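Local coordinates for protein omega transaminase (Pseudomonas sp., PDB 5LHA) that probably transfers amino groups between amines and keto compounds as a four-chain class III transaminase of PLP fold type I, here holding the cofactor in its pyridoxamine phosphate form, at residues A[86-89]-A[93-96]; A[104-109]-A[302-307]; A[117-122]-A[323-328]. All coordinates share one frame; numbering follows the deposited sequence. Where two conformers were deposited one is given.

Interaction 1: A[86-89]-A[93-96]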
ATOM      1  N   ALA A  86      38.464 -17.270  -3.531  1.00 20.96           N
ATOM      2  CA  ALA A  86      37.204 -17.389  -4.252  1.00 21.82           C
ATOM      3  C   ALA A  86      36.183 -16.379  -3.734  1.00 20.90           C
ATOM      4  O   ALA A  86      35.480 -15.726  -4.518  1.00 18.82           O
ATOM      5  CB  ALA A  86      36.671 -18.816  -4.126  1.00 23.72           C
ATOM      6  N   TYR A  87      36.067 -16.264  -2.410  1.00 20.63           N
ATOM      7  CA  TYR A  87      35.093 -15.368  -1.803  1.00 23.99           C
ATOM      8  C   TYR A  87      35.576 -14.845  -0.454  1.00 23.55           C
ATOM      9  O   TYR A  87      36.147 -15.594   0.348  1.00 21.75           O
ATOM     10  CB  TYR A  87      33.739 -16.053  -1.608  1.00 23.46           C
ATOM     11  CG  TYR A  87      32.778 -15.231  -0.773  1.00 21.73           C
ATOM     12  CD1 TYR A  87      32.061 -14.191  -1.341  1.00 20.75           C
ATOM     13  CD2 TYR A  87      32.605 -15.483   0.585  1.00 19.65           C
ATOM     14  CE1 TYR A  87      31.195 -13.435  -0.594  1.00 19.03           C
ATOM     15  CE2 TYR A  87      31.743 -14.727   1.341  1.00 17.21           C
ATOM     16  CZ  TYR A  87      31.036 -13.707   0.745  1.00 17.39           C
ATOM     17  OH  TYR A  87      30.156 -12.963   1.482  1.00 16.61           O
ATOM     18  N   TYR A  88      35.360 -13.549  -0.230  1.00 24.75           N
ATOM     19  CA  TYR A  88      35.158 -13.029   1.117  1.00 25.14           C
ATOM     20  C   TYR A  88      34.153 -11.884   1.068  1.00 24.26           C
ATOM     21  O   TYR A  88      33.885 -11.307   0.014  1.00 24.05           O
ATOM     22  CB  TYR A  88      36.459 -12.574   1.793  1.00 25.18           C
ATOM     23  CG  TYR A  88      36.401 -12.808   3.287  1.00 24.67           C
ATOM     24  CD1 TYR A  88      36.497 -14.089   3.809  1.00 24.42           C
ATOM     25  CD2 TYR A  88      36.194 -11.758   4.170  1.00 25.14           C
ATOM     26  CE1 TYR A  88      36.415 -14.317   5.168  1.00 25.61           C
ATOM     27  CE2 TYR A  88      36.100 -11.977   5.535  1.00 24.84           C
ATOM     28  CZ  TYR A  88      36.211 -13.253   6.031  1.00 24.45           C
ATOM     29  OH  TYR A  88      36.126 -13.476   7.386  1.00 22.46           O
ATOM     30  N   GLN A  89      33.601 -11.557   2.234  1.00 25.25           N
ATOM     31  CA  GLN A  89      32.572 -10.531   2.353  1.00 27.20           C
ATOM     32  C   GLN A  89      33.156  -9.125   2.201  1.00 29.72           C
ATOM     33  O   GLN A  89      34.369  -8.910   2.311  1.00 32.12           O
ATOM     34  CB  GLN A  89      31.871 -10.642   3.706  1.00 26.40           C
ATOM     35  CG  GLN A  89      32.841 -10.635   4.881  1.00 27.30           C
ATOM     36  CD  GLN A  89      32.273  -9.949   6.111  1.00 28.97           C
ATOM     37  OE1 GLN A  89      31.911  -8.777   6.071  1.00 27.61           O
ATOM     38  NE2 GLN A  89      32.192 -10.686   7.216  1.00 30.60           N
ATOM     39  N   GLY A  93      33.435  -2.249   6.780  1.00 27.32           N
ATOM     40  CA  GLY A  93      34.839  -2.183   7.142  1.00 27.54           C
ATOM     41  C   GLY A  93      35.726  -3.292   6.619  1.00 27.73           C
ATOM     42  O   GLY A  93      36.925  -3.293   6.917  1.00 27.92           O
ATOM     43  N   ILE A  94      35.192  -4.223   5.839  1.00 27.27           N
ATOM     44  CA  ILE A  94      35.948  -5.365   5.350  1.00 27.22           C
ATOM     45  C   ILE A  94      35.876  -5.376   3.834  1.00 25.77           C
ATOM     46  O   ILE A  94      34.833  -5.054   3.260  1.00 25.39           O
ATOM     47  CB  ILE A  94      35.403  -6.684   5.938  1.00 30.20           C
ATOM     48  CG1 ILE A  94      35.534  -6.667   7.466  1.00 33.62           C
ATOM     49  CG2 ILE A  94      36.111  -7.903   5.326  1.00 29.71           C
ATOM     50  CD1 ILE A  94      35.129  -7.963   8.154  1.00 34.54           C
ATOM     51  N   ALA A  95      36.985  -5.714   3.182  1.00 25.42           N
ATOM     52  CA  ALA A  95      36.931  -5.861   1.733  1.00 26.02           C
ATOM     53  C   ALA A  95      38.074  -6.771   1.284  1.00 25.39           C
ATOM     54  O   ALA A  95      38.664  -7.491   2.095  1.00 27.27           O
ATOM     55  CB  ALA A  95      36.947  -4.483   1.049  1.00 25.74           C
ATOM     56  N   HIS A  96      38.380  -6.726  -0.007  1.00 23.85           N
ATOM     57  CA  HIS A  96      39.372  -7.574  -0.650  1.00 23.95           C
ATOM     58  C   HIS A  96      39.792  -6.886  -1.936  1.00 25.07           C
ATOM     59  O   HIS A  96      39.088  -5.993  -2.416  1.00 24.66           O
ATOM     60  CB  HIS A  96      38.800  -8.972  -0.946  1.00 26.64           C
ATOM     61  CG  HIS A  96      37.570  -8.951  -1.801  1.00 26.93           C
ATOM     62  ND1 HIS A  96      37.622  -8.830  -3.172  1.00 26.47           N
ATOM     63  CD2 HIS A  96      36.260  -9.055  -1.483  1.00 25.31           C
ATOM     64  CE1 HIS A  96      36.396  -8.840  -3.661  1.00 24.94           C
ATOM     65  NE2 HIS A  96      35.550  -8.982  -2.656  1.00 25.68           N
TER

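Interaction 2: A[104-109]-A[302-307]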
ATOM      1  N   GLU A 104      36.853   0.898  -8.993  1.00 37.24           N
ATOM      2  CA  GLU A 104      37.675   1.907  -9.651  1.00 37.91           C
ATOM      3  C   GLU A 104      37.504   1.843 -11.164  1.00 34.53           C
ATOM      4  O   GLU A 104      37.387   2.878 -11.829  1.00 33.62           O
ATOM      5  CB  GLU A 104      39.139   1.707  -9.260  1.00 42.91           C
ATOM      6  CG  GLU A 104      40.121   2.670  -9.908  1.00 49.65           C
ATOM      7  CD  GLU A 104      40.130   4.048  -9.254  1.00 54.17           C
ATOM      8  OE1 GLU A 104      39.545   4.209  -8.161  1.00 55.35           O
ATOM      9  OE2 GLU A 104      40.732   4.973  -9.838  1.00 56.14           O
ATOM     10  N   ARG A 105      37.480   0.626 -11.716  1.00 33.36           N
ATOM     11  CA  ARG A 105      37.358   0.436 -13.159  1.00 32.88           C
ATOM     12  C   ARG A 105      36.021   0.953 -13.676  1.00 33.58           C
ATOM     13  O   ARG A 105      35.965   1.649 -14.693  1.00 34.54           O
ATOM     14  CB  ARG A 105      37.527  -1.050 -13.496  1.00 32.85           C
ATOM     15  CG  ARG A 105      37.383  -1.406 -14.965  1.00 31.71           C
ATOM     16  CD  ARG A 105      38.662  -1.166 -15.737  1.00 31.51           C
ATOM     17  NE  ARG A 105      38.480  -1.459 -17.155  1.00 29.94           N
ATOM     18  CZ  ARG A 105      38.812  -2.606 -17.739  1.00 28.64           C
ATOM     19  NH1 ARG A 105      39.364  -3.587 -17.038  1.00 26.11           N
ATOM     20  NH2 ARG A 105      38.598  -2.763 -19.036  1.00 30.51           N
ATOM     21  N   LEU A 106      34.930   0.600 -12.999  1.00 34.49           N
ATOM     22  CA  LEU A 106      33.603   0.997 -13.458  1.00 36.46           C
ATOM     23  C   LEU A 106      33.421   2.509 -13.397  1.00 38.31           C
ATOM     24  O   LEU A 106      32.957   3.134 -14.360  1.00 38.05           O
ATOM     25  CB  LEU A 106      32.542   0.279 -12.624  1.00 38.48           C
ATOM     26  CG  LEU A 106      32.427  -1.222 -12.908  1.00 38.42           C
ATOM     27  CD1 LEU A 106      31.555  -1.925 -11.880  1.00 37.85           C
ATOM     28  CD2 LEU A 106      31.884  -1.437 -14.314  1.00 38.16           C
ATOM     29  N   THR A 107      33.788   3.119 -12.270  1.00 41.31           N
ATOM     30  CA  THR A 107      33.663   4.564 -12.137  1.00 40.97           C
ATOM     31  C   THR A 107      34.533   5.301 -13.151  1.00 39.77           C
ATOM     32  O   THR A 107      34.194   6.415 -13.567  1.00 39.28           O
ATOM     33  CB  THR A 107      34.030   4.980 -10.717  1.00 42.42           C
ATOM     34  OG1 THR A 107      35.291   4.398 -10.364  1.00 45.35           O
ATOM     35  CG2 THR A 107      32.985   4.480  -9.747  1.00 41.76           C
ATOM     36  N   GLY A 108      35.662   4.705 -13.543  1.00 37.94           N
ATOM     37  CA  GLY A 108      36.495   5.311 -14.572  1.00 37.33           C
ATOM     38  C   GLY A 108      35.864   5.259 -15.951  1.00 35.19           C
ATOM     39  O   GLY A 108      35.950   6.223 -16.716  1.00 33.73           O
ATOM     40  N   MET A 109      35.251   4.120 -16.298  1.00 33.77           N
ATOM     41  CA  MET A 109      34.601   3.971 -17.600  1.00 34.50           C
ATOM     42  C   MET A 109      33.451   4.944 -17.780  1.00 34.83           C
ATOM     43  O   MET A 109      33.166   5.369 -18.906  1.00 35.90           O
ATOM     44  CB  MET A 109      34.038   2.560 -17.759  1.00 35.15           C
ATOM     45  CG  MET A 109      35.037   1.458 -17.932  1.00 37.82           C
ATOM     46  SD  MET A 109      34.089  -0.047 -18.168  1.00 37.86           S
ATOM     47  CE  MET A 109      33.603   0.125 -19.881  1.00 39.42           C
ATOM     48  N   LEU A 302      26.936 -11.492 -11.843  1.00 24.03           N
ATOM     49  CA  LEU A 302      27.344 -10.227 -11.248  1.00 25.14           C
ATOM     50  C   LEU A 302      26.382  -9.138 -11.692  1.00 24.87           C
ATOM     51  O   LEU A 302      26.034  -9.048 -12.870  1.00 23.80           O
ATOM     52  CB  LEU A 302      28.775  -9.853 -11.662  1.00 27.67           C
ATOM     53  CG  LEU A 302      29.418  -8.585 -11.093  1.00 30.28           C
ATOM     54  CD1 LEU A 302      29.739  -8.727  -9.604  1.00 31.30           C
ATOM     55  CD2 LEU A 302      30.643  -8.154 -11.882  1.00 29.68           C
ATOM     56  N   GLY A 303      26.001  -8.283 -10.745  1.00 28.33           N
ATOM     57  CA  GLY A 303      25.247  -7.091 -11.052  1.00 29.37           C
ATOM     58  C   GLY A 303      25.906  -5.897 -10.389  1.00 29.42           C
ATOM     59  O   GLY A 303      26.719  -6.040  -9.474  1.00 31.61           O
ATOM     60  N   ALA A 304      25.566  -4.709 -10.883  1.00 26.72           N
ATOM     61  CA  ALA A 304      26.113  -3.490 -10.301  1.00 26.37           C
ATOM     62  C   ALA A 304      25.148  -2.333 -10.488  1.00 25.39           C
ATOM     63  O   ALA A 304      24.486  -2.221 -11.523  1.00 25.90           O
ATOM     64  CB  ALA A 304      27.480  -3.125 -10.900  1.00 26.56           C
ATOM     65  N   THR A 305      25.062  -1.497  -9.458  1.00 22.58           N
ATOM     66  CA  THR A 305      24.352  -0.228  -9.512  1.00 22.49           C
ATOM     67  C   THR A 305      25.349   0.885  -9.226  1.00 23.61           C
ATOM     68  O   THR A 305      25.985   0.889  -8.168  1.00 24.13           O
ATOM     69  CB  THR A 305      23.219  -0.209  -8.493  1.00 20.68           C
ATOM     70  OG1 THR A 305      22.480  -1.427  -8.610  1.00 22.17           O
ATOM     71  CG2 THR A 305      22.274   0.976  -8.763  1.00 17.75           C
ATOM     72  N   LEU A 306      25.493   1.815 -10.165  1.00 24.60           N
ATOM     73  CA  LEU A 306      26.398   2.951 -10.004  1.00 24.45           C
ATOM     74  C   LEU A 306      25.596   4.202  -9.695  1.00 25.65           C
ATOM     75  O   LEU A 306      24.507   4.397 -10.235  1.00 25.30           O
ATOM     76  CB  LEU A 306      27.242   3.193 -11.256  1.00 23.22           C
ATOM     77  CG  LEU A 306      28.448   2.277 -11.508  1.00 22.60           C
ATOM     78  CD1 LEU A 306      27.998   0.882 -11.914  1.00 24.68           C
ATOM     79  CD2 LEU A 306      29.367   2.873 -12.562  1.00 21.64           C
ATOM     80  N   PHE A 307      26.156   5.056  -8.843  1.00 28.25           N
ATOM     81  CA  PHE A 307      25.520   6.288  -8.402  1.00 28.61           C
ATOM     82  C   PHE A 307      26.453   7.451  -8.680  1.00 30.45           C
ATOM     83  O   PHE A 307      27.667   7.343  -8.492  1.00 32.05           O
ATOM     84  CB  PHE A 307      25.169   6.221  -6.912  1.00 27.19           C
ATOM     85  CG  PHE A 307      24.329   5.022  -6.551  1.00 28.11           C
ATOM     86  CD1 PHE A 307      24.910   3.784  -6.335  1.00 26.87           C
ATOM     87  CD2 PHE A 307      22.950   5.139  -6.444  1.00 29.04           C
ATOM     88  CE1 PHE A 307      24.133   2.675  -6.022  1.00 27.46           C
ATOM     89  CE2 PHE A 307      22.164   4.032  -6.128  1.00 29.94           C
ATOM     90  CZ  PHE A 307      22.756   2.806  -5.914  1.00 29.63           C
TER

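Interaction 3: A[117-122]-A[323-328]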
ATOM      1  N   ARG A 117      30.030   6.041  -7.099  1.00 33.48           N
ATOM      2  CA  ARG A 117      29.973   4.902  -6.197  1.00 32.69           C
ATOM      3  C   ARG A 117      29.260   3.734  -6.869  1.00 31.91           C
ATOM      4  O   ARG A 117      28.334   3.924  -7.664  1.00 29.17           O
ATOM      5  CB  ARG A 117      29.248   5.265  -4.893  1.00 32.47           C
ATOM      6  CG  ARG A 117      29.939   6.330  -4.063  1.00 33.45           C
ATOM      7  CD  ARG A 117      31.139   5.761  -3.327  1.00 35.70           C
ATOM      8  NE  ARG A 117      31.759   6.741  -2.438  1.00 37.74           N
ATOM      9  CZ  ARG A 117      32.706   7.601  -2.810  1.00 40.20           C
ATOM     10  NH1 ARG A 117      33.158   7.605  -4.055  1.00 41.78           N
ATOM     11  NH2 ARG A 117      33.213   8.451  -1.932  1.00 40.92           N
ATOM     12  N   VAL A 118      29.703   2.521  -6.531  1.00 31.39           N
ATOM     13  CA  VAL A 118      29.112   1.281  -7.019  1.00 30.17           C
ATOM     14  C   VAL A 118      28.575   0.500  -5.829  1.00 28.81           C
ATOM     15  O   VAL A 118      29.248   0.395  -4.796  1.00 26.55           O
ATOM     16  CB  VAL A 118      30.124   0.413  -7.791  1.00 29.70           C
ATOM     17  CG1 VAL A 118      29.397  -0.722  -8.503  1.00 28.72           C
ATOM     18  CG2 VAL A 118      30.951   1.242  -8.765  1.00 30.39           C
ATOM     19  N   LEU A 119      27.357  -0.029  -5.967  1.00 29.58           N
ATOM     20  CA  LEU A 119      26.828  -1.048  -5.066  1.00 28.54           C
ATOM     21  C   LEU A 119      26.666  -2.331  -5.872  1.00 28.10           C
ATOM     22  O   LEU A 119      25.776  -2.429  -6.726  1.00 26.35           O
ATOM     23  CB  LEU A 119      25.513  -0.609  -4.430  1.00 29.46           C
ATOM     24  CG  LEU A 119      25.338  -1.117  -2.996  1.00 32.43           C
ATOM     25  CD1 LEU A 119      24.245  -0.346  -2.295  1.00 34.16           C
ATOM     26  CD2 LEU A 119      25.037  -2.613  -2.960  1.00 33.88           C
ATOM     27  N   PHE A 120      27.516  -3.315  -5.580  1.00 29.98           N
ATOM     28  CA  PHE A 120      27.592  -4.549  -6.346  1.00 28.37           C
ATOM     29  C   PHE A 120      26.494  -5.515  -5.920  1.00 25.73           C
ATOM     30  O   PHE A 120      25.963  -5.459  -4.809  1.00 22.78           O
ATOM     31  CB  PHE A 120      28.962  -5.217  -6.166  1.00 29.09           C
ATOM     32  CG  PHE A 120      30.078  -4.537  -6.919  1.00 30.60           C
ATOM     33  CD1 PHE A 120      30.183  -4.653  -8.297  1.00 30.76           C
ATOM     34  CD2 PHE A 120      31.004  -3.751  -6.249  1.00 30.16           C
ATOM     35  CE1 PHE A 120      31.200  -4.011  -8.982  1.00 28.86           C
ATOM     36  CE2 PHE A 120      32.015  -3.112  -6.934  1.00 28.69           C
ATOM     37  CZ  PHE A 120      32.113  -3.247  -8.300  1.00 27.99           C
ATOM     38  N   SER A 121      26.170  -6.421  -6.833  1.00 25.95           N
ATOM     39  CA  SER A 121      25.131  -7.414  -6.620  1.00 25.17           C
ATOM     40  C   SER A 121      25.400  -8.565  -7.584  1.00 24.75           C
ATOM     41  O   SER A 121      26.531  -8.728  -8.058  1.00 26.45           O
ATOM     42  CB  SER A 121      23.745  -6.758  -6.772  1.00 24.37           C
ATOM     43  OG  SER A 121      23.534  -6.276  -8.092  1.00 21.30           O
ATOM     44  N   SER A 122      24.373  -9.363  -7.883  1.00 25.07           N
ATOM     45  CA  SER A 122      24.567 -10.594  -8.644  1.00 26.92           C
ATOM     46  C   SER A 122      23.765 -10.670  -9.932  1.00 27.07           C
ATOM     47  O   SER A 122      23.947 -11.628 -10.694  1.00 27.41           O
ATOM     48  CB  SER A 122      24.212 -11.812  -7.783  1.00 29.03           C
ATOM     49  OG  SER A 122      25.065 -11.904  -6.658  1.00 31.49           O
ATOM     50  N   HIS A 323      22.967   8.301   6.763  1.00 33.55           N
ATOM     51  CA  HIS A 323      24.217   7.905   6.121  1.00 32.08           C
ATOM     52  C   HIS A 323      24.547   6.436   6.356  1.00 30.71           C
ATOM     53  O   HIS A 323      25.621   5.986   5.941  1.00 30.08           O
ATOM     54  CB  HIS A 323      25.389   8.779   6.590  1.00 33.56           C
ATOM     55  CG  HIS A 323      25.657   8.712   8.063  1.00 35.61           C
ATOM     56  ND1 HIS A 323      25.624   9.826   8.873  1.00 36.79           N
ATOM     57  CD2 HIS A 323      25.939   7.665   8.876  1.00 36.25           C
ATOM     58  CE1 HIS A 323      25.904   9.474  10.116  1.00 36.66           C
ATOM     59  NE2 HIS A 323      26.088   8.166  10.147  1.00 35.90           N
ATOM     60  N   MET A 324      23.666   5.702   7.043  1.00 29.83           N
ATOM     61  CA  MET A 324      23.789   4.260   7.211  1.00 29.35           C
ATOM     62  C   MET A 324      23.229   3.543   5.986  1.00 29.44           C
ATOM     63  O   MET A 324      22.040   3.667   5.676  1.00 30.00           O
ATOM     64  CB  MET A 324      23.053   3.812   8.473  1.00 28.42           C
ATOM     65  CG  MET A 324      23.560   4.444   9.746  1.00 29.82           C
ATOM     66  SD  MET A 324      25.266   4.008  10.120  1.00 31.86           S
ATOM     67  CE  MET A 324      25.060   2.311  10.661  1.00 27.79           C
ATOM     68  N   ILE A 325      24.074   2.791   5.292  1.00 28.30           N
ATOM     69  CA  ILE A 325      23.662   2.053   4.098  1.00 29.59           C
ATOM     70  C   ILE A 325      23.438   0.610   4.540  1.00 27.83           C
ATOM     71  O   ILE A 325      24.364  -0.201   4.594  1.00 27.69           O
ATOM     72  CB  ILE A 325      24.690   2.175   2.973  1.00 30.59           C
ATOM     73  CG1 ILE A 325      24.823   3.639   2.544  1.00 29.01           C
ATOM     74  CG2 ILE A 325      24.309   1.287   1.789  1.00 32.10           C
ATOM     75  CD1 ILE A 325      25.854   3.846   1.474  1.00 29.12           C
ATOM     76  N   MET A 326      22.188   0.283   4.869  0.50 26.10           N
ATOM     77  CA  MET A 326      21.823  -1.039   5.377  0.50 28.46           C
ATOM     78  C   MET A 326      21.302  -1.952   4.275  0.50 25.82           C
ATOM     79  O   MET A 326      20.379  -2.748   4.490  0.50 26.34           O
ATOM     80  CB  MET A 326      20.794  -0.913   6.498  0.50 25.93           C
ATOM     81  CG  MET A 326      21.315  -0.232   7.755  0.50 27.63           C
ATOM     82  SD  MET A 326      22.871  -0.938   8.335  0.50 26.85           S
ATOM     83  CE  MET A 326      23.999   0.376   7.907  0.50 27.84           C
ATOM     84  N   HIS A 327      21.881  -1.859   3.082  1.00 28.15           N
ATOM     85  CA  HIS A 327      21.437  -2.633   1.936  1.00 25.65           C
ATOM     86  C   HIS A 327      22.641  -3.272   1.255  1.00 27.18           C
ATOM     87  O   HIS A 327      23.666  -2.610   1.042  1.00 27.86           O
ATOM     88  CB  HIS A 327      20.682  -1.754   0.940  1.00 23.84           C
ATOM     89  CG  HIS A 327      20.232  -2.486  -0.283  1.00 25.17           C
ATOM     90  ND1 HIS A 327      19.134  -3.315  -0.283  1.00 23.97           N
ATOM     91  CD2 HIS A 327      20.749  -2.544  -1.532  1.00 25.63           C
ATOM     92  CE1 HIS A 327      18.982  -3.838  -1.485  1.00 25.00           C
ATOM     93  NE2 HIS A 327      19.955  -3.393  -2.259  1.00 24.72           N
ATOM     94  N   GLY A 328      22.515  -4.548   0.917  1.00 27.02           N
ATOM     95  CA  GLY A 328      23.581  -5.251   0.233  1.00 26.55           C
ATOM     96  C   GLY A 328      23.484  -6.747   0.444  1.00 25.26           C
ATOM     97  O   GLY A 328      22.654  -7.241   1.207  1.00 23.47           O
TER

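Interaction 1: A[86-89]-A[93-96]
The backbone carbonyl oxygen of Q89 is wrapped by I94, A95 and H96. The closest is I94 CG2, 3.6 Å from Q89 O; A95 CA lies 4.0 Å from Q89 O, and H96 CD2 touches it more loosely, near the plane of the imidazole. These are carbon neighbours, and this buried oxygen has no hydrogen-bond partner in the model. I94 works with both branches. CG2, placed anti to the backbone N by chi1 of -61°, reaches the edge of the Y88 ring, with Y88 CD2 4.0 Å from I94 CG2. CD1 ends beside the carboxamide of Q89, where I94 CD1 is 3.9 Å from Q89 OE1. Both polar ends of that amide also have partners: NE2 donates to G61 O of the second subunit, and OE1 takes a weak hydrogen bond from F91 N in the loop. Chi1 of 57° sets CG of H96 between its own backbone N and carbonyl carbon, and H96 CD2 comes to 3.6 Å from Y88 O, while NE2 makes a weak hydrogen bond to G333 O. Y88 OH binds D57 of the second subunit. The loop and the short strand 94-95 lie between helix 72-85 and helix 97-109, which H96 N-caps; I94 and A95 of that strand pair in parallel with a strand of the second subunit.

Interaction 2: A[104-109]-A[302-307]
L106 and L306 meet at the heart of this helix-on-sheet contact. The methyl CD2 of L306 nestles against the helix backbone, 4.1 Å from L106 CB and 4.0 Å from L106 O, and reaches the start of the next residue more loosely, at 4.4 Å from T107 N. Chi1 of -78° sets CG of L306 beside the backbone N, opposite the carbonyl carbon, and chi2 of 72° turns CD2 to the helix. The tip of L106 reaches toward the N-terminal part of the strand, where its CD1 loosely meets A304, 4.4 Å from A304 CB. All the touching residues are buried, and the side-chain contacts are apolar. The two axes are 10.1 Å apart at a crossing angle of -54°. L106 provides most of the helix's side of the contact, with a small share from T107. F120 packs on L106, and V118 on both A304 and T107, so strand 115-121 fills in alongside. Away from the strand, E104 and G108 are exposed, whereas R105 is bound in salt bridges to D346 and E349 of helix 335-350. T107, at the border, turns its OG1 back to A103 O within the helix. The strand's own backbone is tied to L119 and S121 on one side and to L289 and L291 on the other. A helix laid across the mixed seven-stranded sheet in this way belongs to the large, cofactor-binding domain of PLP fold type I enzymes.

Interaction 3: A[117-122]-A[323-328]
L119, on the outermost strand 115-121 of the mixed seven-stranded sheet in the fold type I large domain, points at the segment 323-328 and meets I325, H327 and G328. Its CB leaves the strand toward that segment without touching it; the side chain also rests on F307 of the adjacent strand and on T130 of helix 124-141. Chi1 of -146° holds CG away from a fully staggered position, and from there the two methyls part. CD1 takes the busier side: it lies 4.2 Å from H327 CD2, at the edge of the imidazole and near its plane, and 4.4 Å from I325 CG2. CD2 turns to the backbone of G328, which has no side chain and adopts phi 157°, so that its CA itself meets the methyl, with G328 CA 4.4 Å from L119 CD2. The H327 ring turns its CD2 to the leucine, while ND1 bonds K133 NZ and NE2 bonds T130 OG1, both on helix 124-141, which probably fixes its rotation. M324 and I325, the short strand 324-325, pair antiparallel with a strand of the second subunit. The carbonyl oxygen of H327, buried and without a hydrogen-bond partner in the model, faces the leucine methyl, with H327 O 4.1 Å from L119 CD1.

Overall arrangement
Interaction 1 closes first along the chain, and helix 97-109 leads from its strand 94-95 into interaction 2; strand 115-121 then opens interaction 3, whose segments alternate with those of interaction 2. Those two share the mixed seven-stranded sheet, with centres 12 Å apart: strands 115-121 and 303-308 are antiparallel neighbours, probably hydrogen-bonded from F307 N to R117 O, 2.7 Å. Interaction 1 lies about 17 Å from interaction 2 and 14 Å from interaction 3, between centres, and touches neither. All three reach the second subunit, and 94-95 and 324-325 each extend a ladder into it, so this flank of the large domain forms part of the subunit interface near bound PMP.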